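Local structure of sugar phosphate isomerase/epimerase (Parabacteroides distasonis, 3L23) at residues A[272-277]-A[294-299]; A[44-49]-A[62-67]. The protein binds a magnesium ion in a xylose isomerase-like TIM barrel and probably acts as an isomerase or epimerase, perhaps on sugar phosphates. All coordinates share one frame; numbering follows the deposited sequence. Where two conformers were deposited one is given.

Interaction 1 of 2, residues A[272-277]-A[294-299]; sequences YFVELE and DYLIKA. With MG (magnesium ion), chain B; EDO (1,2-ethanediol), chain F.
Leu296 reaches from the last turn of helix 285-298 to the outer side of strand 272-274, where its CD1 methyl carries the whole contact. The tight part is CD1 against Val274 CG2, 3.6 Å apart, the two side chains lying alongside and pointing opposite ways. Thinner is the touch at the edge of the Tyr272 ring, with CD1 3.9 Å from CE1. The contact is small and apolar apart from the tyrosine hydroxyl, which CD1 approaches to 3.8 Å. Beta-branched Val274 presents a methyl close to the strand; Leu296, with CG anti to its own carbonyl carbon (chi1 -63°), has the reach to meet it, and the tyrosine adds a broad apolar edge. Strand and helix belong to the last beta-alpha unit of a TIM barrel; along the extended chain, alternate side chains face outside and inside. Tyr272 and Val274 look toward the helix, whereas Glu275 points inward, its OE1 binding magnesium at 2.0 Å beside His165, Asp216 and His242, and its OE2 accepting from a metal-bound water. One face of the Tyr272 ring is taken by a small 1,2-ethanediol molecule rather than by Leu296. Its O1 accepts from Tyr272 N (3.0 Å) and donates to Tyr272 O (2.8 Å).

Interaction 2 of 2, residues A[44-49]-A[62-67]; sequences SKLELA and MDFKKM. With EDO (1,2-ethanediol), chain F.
Phe64 overlaps the end of Leu48, its ring atom CE1 lying 3.7 Å from the methyl CD2, which approaches the ring obliquely. Leu46, two residues back on the same side of the strand, adds a more distant touch, its CD1 4.5 Å from Phe64 CE1. Having CG anti to the backbone N (chi1 -175°) directs Phe64 from the helix toward the strand, and its broad ring reaches across the 10.3 Å between Leu48 CA and Phe64 CA. The branched ends of the two leucines meet one corner of the ring, at CE1. Lys45 points to the other side of the strand: its chain bends at chi3 (70°), bringing NZ to O2 and O1 of the ethanediol, at 2.7 and 2.9 Å, while NZ also forms a salt bridge with Asp271. A methionine in place of Lys45 would probably leave Asp271 without this positive mate and the diol without the ammonium group that holds both its oxygens. Strand 45-52, flanked by parallel strands 16-18 and 74-79, is thus covered by helix 61-70 in this beta-alpha unit of the barrel, with Ile56 of strand 55-56 touching both Leu48 and Phe64.

After strand 16-18 and helix 31-40 the chain enters strand 45-52, and interaction 2 closes a short loop when helix 61-70 returns to it after the hairpin strands 55-56 and 59-60. Interaction 1 comes much later, where helix 285-298 folds back on strand 272-274. The two closures therefore follow one another in series, neither nesting nor crossing, with centres about 19 Å apart. Space brings together what sequence separates: strand 16-18 joins them, pairing with 45-52 and bonding to the Val274 backbone through Gly16 and Gln18, while Phe273 CD1 packs against Glu47 CB at 3.7 Å and one ethanediol touches both. Together they fasten an early and a late helix to the outside of the barrel.

Interaction 1 of 2, residues A[272-277]-A[294-299]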
# COMPACT_ATOMS: atom_id res chain seq x y z
N TYR A 272 -1.22 -7.50 -7.37
CA TYR A 272 -2.14 -7.17 -6.33
C TYR A 272 -1.74 -7.87 -5.04
O TYR A 272 -1.04 -8.90 -5.06
CB TYR A 272 -3.60 -7.48 -6.69
CG TYR A 272 -3.94 -8.95 -6.72
CD1 TYR A 272 -4.31 -9.66 -5.58
CD2 TYR A 272 -3.92 -9.65 -7.91
CE1 TYR A 272 -4.64 -11.00 -5.62
CE2 TYR A 272 -4.23 -11.00 -7.93
CZ TYR A 272 -4.61 -11.66 -6.78
OH TYR A 272 -4.93 -13.01 -6.80
N PHE A 273 -2.19 -7.29 -3.94
CA PHE A 273 -2.00 -7.84 -2.59
C PHE A 273 -3.30 -7.92 -1.80
O PHE A 273 -4.08 -6.96 -1.73
CB PHE A 273 -0.98 -7.02 -1.82
CG PHE A 273 0.32 -6.94 -2.53
CD1 PHE A 273 1.19 -8.01 -2.50
CD2 PHE A 273 0.61 -5.87 -3.37
CE1 PHE A 273 2.38 -7.97 -3.22
CE2 PHE A 273 1.79 -5.81 -4.06
CZ PHE A 273 2.68 -6.88 -4.02
N VAL A 274 -3.51 -9.10 -1.22
CA VAL A 274 -4.58 -9.30 -0.25
C VAL A 274 -4.31 -8.56 1.03
O VAL A 274 -3.20 -8.57 1.56
CB VAL A 274 -4.75 -10.85 0.08
CG1 VAL A 274 -5.59 -11.05 1.36
CG2 VAL A 274 -5.30 -11.57 -1.14
N GLU A 275 -5.35 -7.91 1.55
CA GLU A 275 -5.27 -7.28 2.84
C GLU A 275 -6.46 -7.64 3.71
O GLU A 275 -7.60 -7.75 3.20
CB GLU A 275 -5.19 -5.77 2.67
CG GLU A 275 -5.08 -5.09 4.01
CD GLU A 275 -4.76 -3.63 3.91
OE1 GLU A 275 -5.08 -3.00 2.90
OE2 GLU A 275 -4.20 -3.09 4.88
N LEU A 276 -6.21 -7.85 5.00
CA LEU A 276 -7.25 -8.18 5.97
C LEU A 276 -7.01 -7.40 7.25
O LEU A 276 -5.93 -7.50 7.82
CB LEU A 276 -7.23 -9.70 6.25
CG LEU A 276 -8.26 -10.24 7.20
CD1 LEU A 276 -9.63 -10.13 6.54
CD2 LEU A 276 -7.90 -11.67 7.67
N GLU A 277 -7.96 -6.60 7.69
CA GLU A 277 -7.77 -5.89 8.96
C GLU A 277 -8.18 -6.81 10.11
O GLU A 277 -8.49 -7.98 9.89
CB GLU A 277 -8.38 -4.45 8.95
CG GLU A 277 -9.84 -4.24 8.91
CD GLU A 277 -10.11 -2.73 8.67
OE1 GLU A 277 -9.75 -1.91 9.54
OE2 GLU A 277 -10.59 -2.38 7.57
N ASP A 294 -8.71 -18.76 -0.24
CA ASP A 294 -9.62 -19.77 -0.74
C ASP A 294 -10.67 -19.13 -1.62
O ASP A 294 -11.04 -19.68 -2.64
CB ASP A 294 -10.28 -20.54 0.41
CG ASP A 294 -9.33 -21.49 1.15
OD1 ASP A 294 -8.28 -21.81 0.57
OD2 ASP A 294 -9.67 -21.94 2.30
N TYR A 295 -11.14 -17.94 -1.27
CA TYR A 295 -12.08 -17.21 -2.10
C TYR A 295 -11.48 -16.97 -3.47
O TYR A 295 -12.12 -17.23 -4.49
CB TYR A 295 -12.45 -15.88 -1.42
CG TYR A 295 -13.33 -14.99 -2.24
CD1 TYR A 295 -12.80 -14.12 -3.17
CD2 TYR A 295 -14.71 -15.01 -2.08
CE1 TYR A 295 -13.60 -13.33 -3.96
CE2 TYR A 295 -15.52 -14.16 -2.84
CZ TYR A 295 -14.94 -13.32 -3.77
OH TYR A 295 -15.71 -12.48 -4.56
N LEU A 296 -10.24 -16.49 -3.53
CA LEU A 296 -9.62 -16.18 -4.81
C LEU A 296 -9.33 -17.44 -5.63
O LEU A 296 -9.50 -17.46 -6.85
CB LEU A 296 -8.32 -15.39 -4.60
CG LEU A 296 -8.43 -14.01 -3.95
CD1 LEU A 296 -7.03 -13.44 -3.72
CD2 LEU A 296 -9.30 -13.05 -4.77
N ILE A 297 -8.88 -18.48 -4.95
CA ILE A 297 -8.62 -19.76 -5.60
C ILE A 297 -9.88 -20.33 -6.32
O ILE A 297 -9.78 -20.81 -7.46
CB ILE A 297 -7.99 -20.75 -4.60
CG1 ILE A 297 -6.56 -20.31 -4.27
CG2 ILE A 297 -8.00 -22.17 -5.18
CD1 ILE A 297 -5.92 -20.96 -3.03
N LYS A 298 -11.02 -20.26 -5.65
CA LYS A 298 -12.29 -20.75 -6.17
C LYS A 298 -12.93 -19.78 -7.16
O LYS A 298 -13.76 -20.20 -7.92
CB LYS A 298 -13.28 -20.98 -5.04
CG LYS A 298 -12.85 -22.10 -4.10
CD LYS A 298 -13.92 -22.32 -3.02
N ALA A 299 -12.59 -18.50 -7.12
CA ALA A 299 -13.24 -17.50 -7.97
C ALA A 299 -12.84 -17.70 -9.43
O ALA A 299 -11.67 -17.63 -9.76
CB ALA A 299 -12.90 -16.07 -7.51
MG MG B . -4.63 -1.28 2.01
C1 EDO F . -0.54 -11.13 -7.28
O1 EDO F . 0.36 -10.00 -7.23
C2 EDO F . -0.95 -11.41 -8.71
O2 EDO F . 0.22 -11.79 -9.42
O HOH W 1 -2.78 -1.25 3.48
O HOH W 2 -5.42 -0.21 3.67

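Interaction 2 of 2, residues A[44-49]-A[62-67]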
# COMPACT_ATOMS: atom_id res chain seq x y z
N SER A 44 2.14 -16.40 -2.93
CA SER A 44 3.49 -16.48 -3.51
C SER A 44 4.32 -15.20 -3.46
O SER A 44 5.55 -15.25 -3.59
CB SER A 44 3.34 -16.91 -4.96
OG SER A 44 2.55 -15.94 -5.63
N LYS A 45 3.65 -14.07 -3.29
CA LYS A 45 4.21 -12.74 -3.34
C LYS A 45 3.87 -11.95 -2.08
O LYS A 45 2.74 -11.98 -1.59
CB LYS A 45 3.67 -12.01 -4.59
CG LYS A 45 4.15 -12.63 -5.89
CD LYS A 45 3.26 -12.33 -7.09
CE LYS A 45 3.32 -10.87 -7.53
NZ LYS A 45 2.61 -10.65 -8.87
N LEU A 46 4.85 -11.23 -1.55
CA LEU A 46 4.68 -10.46 -0.31
C LEU A 46 4.84 -8.97 -0.54
O LEU A 46 5.67 -8.57 -1.33
CB LEU A 46 5.70 -10.86 0.71
CG LEU A 46 5.68 -12.33 1.14
CD1 LEU A 46 6.81 -12.55 2.17
CD2 LEU A 46 4.30 -12.79 1.67
N GLU A 47 4.00 -8.18 0.13
CA GLU A 47 4.24 -6.77 0.32
C GLU A 47 4.49 -6.62 1.81
O GLU A 47 3.67 -7.06 2.66
CB GLU A 47 3.06 -5.95 -0.09
CG GLU A 47 3.29 -4.43 0.06
CD GLU A 47 2.10 -3.69 -0.48
OE1 GLU A 47 1.02 -3.79 0.17
OE2 GLU A 47 2.22 -3.06 -1.56
N LEU A 48 5.65 -6.03 2.14
CA LEU A 48 6.09 -5.86 3.52
C LEU A 48 5.34 -4.72 4.23
O LEU A 48 4.76 -3.84 3.60
CB LEU A 48 7.58 -5.56 3.56
CG LEU A 48 8.53 -6.49 2.81
CD1 LEU A 48 9.98 -5.96 2.92
CD2 LEU A 48 8.39 -7.93 3.34
N ALA A 49 5.36 -4.80 5.56
CA ALA A 49 5.01 -3.71 6.43
C ALA A 49 6.01 -3.81 7.54
O ALA A 49 6.62 -4.87 7.73
CB ALA A 49 3.62 -3.85 6.99
N MSE A 62 17.66 -8.89 5.75
CA MSE A 62 18.17 -9.92 4.86
C MSE A 62 17.85 -11.32 5.40
O MSE A 62 17.68 -12.26 4.63
CB MSE A 62 19.66 -9.72 4.60
CG MSE A 62 20.00 -8.35 3.97
SE MSE A 62 19.06 -7.93 2.34
CE MSE A 62 19.82 -9.28 1.27
N ASP A 63 17.78 -11.48 6.72
CA ASP A 63 17.36 -12.75 7.33
C ASP A 63 15.87 -13.05 7.06
O ASP A 63 15.49 -14.19 6.84
CB ASP A 63 17.62 -12.75 8.84
CG ASP A 63 19.10 -12.66 9.17
OD1 ASP A 63 19.95 -13.08 8.36
OD2 ASP A 63 19.43 -12.19 10.27
N PHE A 64 15.04 -12.02 7.12
CA PHE A 64 13.64 -12.15 6.76
C PHE A 64 13.50 -12.54 5.28
O PHE A 64 12.77 -13.47 4.94
CB PHE A 64 12.87 -10.84 7.02
CG PHE A 64 11.39 -10.94 6.78
CD1 PHE A 64 10.85 -10.78 5.51
CD2 PHE A 64 10.52 -11.18 7.82
CE1 PHE A 64 9.50 -10.86 5.29
CE2 PHE A 64 9.15 -11.25 7.61
CZ PHE A 64 8.65 -11.12 6.34
N LYS A 65 14.23 -11.86 4.42
CA LYS A 65 14.24 -12.18 2.99
C LYS A 65 14.59 -13.65 2.75
O LYS A 65 13.90 -14.33 2.00
CB LYS A 65 15.21 -11.27 2.26
CG LYS A 65 15.23 -11.46 0.74
CD LYS A 65 16.27 -10.50 0.12
CE LYS A 65 16.28 -10.56 -1.42
NZ LYS A 65 16.93 -11.78 -1.91
N LYS A 66 15.66 -14.14 3.38
CA LYS A 66 16.05 -15.53 3.22
C LYS A 66 14.95 -16.46 3.70
O LYS A 66 14.67 -17.46 3.03
CB LYS A 66 17.41 -15.85 3.90
CG LYS A 66 17.75 -17.38 3.80
CD LYS A 66 19.15 -17.79 3.93
CE LYS A 66 19.27 -19.35 3.75
NZ LYS A 66 18.60 -19.89 2.49
N MSE A 67 14.33 -16.18 4.85
CA MSE A 67 13.28 -17.10 5.35
C MSE A 67 12.07 -17.12 4.40
O MSE A 67 11.49 -18.15 4.15
CB MSE A 67 12.88 -16.76 6.80
CG MSE A 67 13.97 -17.08 7.80
SE MSE A 67 13.37 -16.90 9.65
CE MSE A 67 13.50 -14.98 9.78
C1 EDO F . -0.54 -11.13 -7.28
O1 EDO F . 0.36 -10.00 -7.23
C2 EDO F . -0.95 -11.41 -8.71
O2 EDO F . 0.22 -11.79 -9.42